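Long-range contact in N-alpha-acetyltransferase (PDB 4R3L), which transfers the acetyl group of acetyl-CoA to the free alpha-amino group at protein N-termini, with a preference for those beginning with serine: residues V84-V89 with A121-E127. Sequence-based numbering, arbitrary orientation.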
loop_
_atom_site.group_PDB
_atom_site.type_symbol
_atom_site.label_atom_id
_atom_site.label_comp_id
_atom_site.label_asym_id
_atom_site.label_seq_id
_atom_site.Cartn_x
_atom_site.Cartn_y
_atom_site.Cartn_z
ATOM N N VAL A 84 -14.693 -10.536 -7.232
ATOM C CA VAL A 84 -13.333 -11.063 -7.124
ATOM C C VAL A 84 -12.724 -10.784 -5.747
ATOM O O VAL A 84 -13.175 -9.893 -5.021
ATOM C CB VAL A 84 -12.396 -10.447 -8.196
ATOM C CG1 VAL A 84 -12.860 -10.792 -9.606
ATOM C CG2 VAL A 84 -12.307 -8.934 -8.020
ATOM N N ARG A 85 -11.700 -11.547 -5.383
ATOM C CA ARG A 85 -10.894 -11.220 -4.205
ATOM C C ARG A 85 -9.865 -10.158 -4.577
ATOM O O ARG A 85 -9.178 -10.285 -5.595
ATOM C CB ARG A 85 -10.185 -12.461 -3.657
ATOM C CG ARG A 85 -11.122 -13.590 -3.291
ATOM C CD ARG A 85 -11.430 -13.580 -1.818
ATOM N NE ARG A 85 -10.222 -13.700 -1.008
ATOM C CZ ARG A 85 -10.233 -13.985 0.290
ATOM N NH1 ARG A 85 -11.392 -14.185 0.901
ATOM N NH2 ARG A 85 -9.095 -14.077 0.974
ATOM N N LYS A 86 -9.763 -9.110 -3.763
ATOM C CA LYS A 86 -8.922 -7.967 -4.099
ATOM C C LYS A 86 -7.951 -7.648 -2.970
ATOM O O LYS A 86 -8.329 -7.688 -1.797
ATOM C CB LYS A 86 -9.780 -6.723 -4.372
ATOM C CG LYS A 86 -10.899 -6.915 -5.383
ATOM C CD LYS A 86 -11.720 -5.636 -5.559
ATOM C CE LYS A 86 -12.713 -5.411 -4.417
ATOM N NZ LYS A 86 -13.623 -4.272 -4.738
ATOM N N GLY A 87 -6.717 -7.297 -3.319
ATOM C CA GLY A 87 -5.793 -6.772 -2.333
ATOM C C GLY A 87 -5.723 -5.269 -2.531
ATOM O O GLY A 87 -5.662 -4.782 -3.650
ATOM N N HIS A 88 -5.770 -4.534 -1.431
ATOM C CA HIS A 88 -5.868 -3.089 -1.481
ATOM C C HIS A 88 -4.701 -2.529 -0.695
ATOM O O HIS A 88 -4.548 -2.851 0.479
ATOM C CB HIS A 88 -7.220 -2.661 -0.891
ATOM C CG HIS A 88 -7.512 -1.192 -0.977
ATOM N ND1 HIS A 88 -8.691 -0.653 -0.520
ATOM C CD2 HIS A 88 -6.789 -0.159 -1.477
ATOM C CE1 HIS A 88 -8.689 0.655 -0.733
ATOM N NE2 HIS A 88 -7.545 0.980 -1.303
ATOM N N VAL A 89 -3.863 -1.711 -1.322
ATOM C CA VAL A 89 -2.788 -1.065 -0.574
ATOM C C VAL A 89 -3.348 0.140 0.129
ATOM O O VAL A 89 -3.742 1.097 -0.526
ATOM C CB VAL A 89 -1.618 -0.594 -1.485
ATOM C CG1 VAL A 89 -0.499 0.031 -0.638
ATOM C CG2 VAL A 89 -1.091 -1.747 -2.331
ATOM N N ALA A 121 -5.986 -13.257 -3.769
ATOM C CA ALA A 121 -6.347 -12.052 -4.499
ATOM C C ALA A 121 -6.110 -12.201 -6.002
ATOM O O ALA A 121 -5.127 -12.819 -6.430
ATOM C CB ALA A 121 -5.569 -10.856 -3.951
ATOM N N GLU A 122 -7.006 -11.624 -6.795
ATOM C CA GLU A 122 -6.926 -11.689 -8.253
ATOM C C GLU A 122 -6.456 -10.346 -8.821
ATOM O O GLU A 122 -6.007 -10.251 -9.969
ATOM C CB GLU A 122 -8.297 -12.108 -8.824
ATOM C CG GLU A 122 -8.499 -11.937 -10.329
ATOM C CD GLU A 122 -8.975 -10.537 -10.708
ATOM O OE1 GLU A 122 -9.432 -9.796 -9.810
ATOM O OE2 GLU A 122 -8.880 -10.178 -11.902
ATOM N N GLU A 123 -6.546 -9.299 -8.000
ATOM C CA GLU A 123 -6.043 -7.993 -8.395
ATOM C C GLU A 123 -5.506 -7.240 -7.189
ATOM O O GLU A 123 -5.854 -7.551 -6.056
ATOM C CB GLU A 123 -7.132 -7.174 -9.083
ATOM C CG GLU A 123 -8.330 -6.820 -8.205
ATOM C CD GLU A 123 -8.995 -5.532 -8.661
ATOM O OE1 GLU A 123 -8.287 -4.505 -8.724
ATOM O OE2 GLU A 123 -10.207 -5.539 -8.969
ATOM N N ILE A 124 -4.631 -6.272 -7.438
ATOM C CA ILE A 124 -4.162 -5.386 -6.383
ATOM C C ILE A 124 -4.491 -3.986 -6.850
ATOM O O ILE A 124 -4.364 -3.687 -8.031
ATOM C CB ILE A 124 -2.638 -5.536 -6.088
ATOM C CG1 ILE A 124 -2.175 -4.479 -5.086
ATOM C CG2 ILE A 124 -1.802 -5.387 -7.364
ATOM C CD1 ILE A 124 -0.760 -4.667 -4.574
ATOM N N TYR A 125 -4.957 -3.133 -5.948
ATOM C CA TYR A 125 -5.175 -1.752 -6.327
ATOM C C TYR A 125 -4.913 -0.795 -5.178
ATOM O O TYR A 125 -4.695 -1.205 -4.030
ATOM C CB TYR A 125 -6.603 -1.555 -6.847
ATOM C CG TYR A 125 -7.672 -1.546 -5.773
ATOM C CD1 TYR A 125 -8.241 -0.355 -5.344
ATOM C CD2 TYR A 125 -8.113 -2.726 -5.195
ATOM C CE1 TYR A 125 -9.219 -0.335 -4.388
ATOM C CE2 TYR A 125 -9.105 -2.717 -4.223
ATOM C CZ TYR A 125 -9.648 -1.518 -3.825
ATOM O OH TYR A 125 -10.623 -1.496 -2.861
ATOM N N LEU A 126 -4.933 0.488 -5.508
ATOM C CA LEU A 126 -4.623 1.533 -4.552
ATOM C C LEU A 126 -5.142 2.848 -5.081
ATOM O O LEU A 126 -5.524 2.947 -6.250
ATOM C CB LEU A 126 -3.113 1.612 -4.312
ATOM C CG LEU A 126 -2.276 1.812 -5.582
ATOM C CD1 LEU A 126 -2.126 3.289 -6.000
ATOM C CD2 LEU A 126 -0.910 1.160 -5.441
ATOM N N GLU A 127 -5.130 3.855 -4.222
ATOM C CA GLU A 127 -5.446 5.218 -4.626
ATOM C C GLU A 127 -4.189 6.084 -4.513
ATOM O O GLU A 127 -3.404 5.910 -3.583
ATOM C CB GLU A 127 -6.572 5.783 -3.759
ATOM C CG GLU A 127 -7.961 5.231 -4.062
ATOM C CD GLU A 127 -8.254 3.909 -3.385
ATOM O OE1 GLU A 127 -7.645 3.615 -2.335
ATOM O OE2 GLU A 127 -9.117 3.162 -3.900
HETATM O O HOH W 1 -4.676 3.424 -1.521
#
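The imidazole of H88 is gripped from two sides by residues of the neighbouring strand, its face lying against the ring of Y125 and its edge meeting the carboxylate of E127. With H88 CG anti to the backbone N (chi1 -175°), the two rings form an offset face-to-face stack, centroids 4.1 Å apart and planes at 20°, with CZ of Y125 above the rim of the imidazole. H88 NE2 donates to the syn lone pair of E127 OE1 at 2.8 Å, the oxygen lying near the imidazole plane while the carboxylate is turned 75° from it. Both H88 and E127 bind zinc in this enzyme, although no metal is present here and the two bond directly; E127 also touches coenzyme A. A leucine in place of H88 would probably leave E127 OE1 without its donor and the zinc site without one ligand.

These residues lie on parallel strands 83-94 and 123-129, which helix 103-119 joins in the beta-alpha-beta crossover of the GNAT fold. G87 N donates to E123 O and G87 O accepts from Y125 N, both at 2.9 Å, and V89 N continues the ladder to Y125 O. Beyond it, a water bridges V89 O and E127 N. The carboxylate of E71, on strand 61-72, hydrogen-bonds to H88 ND1 through one oxygen and to Y125 OH through the other, fixing the stacked pair from a third strand.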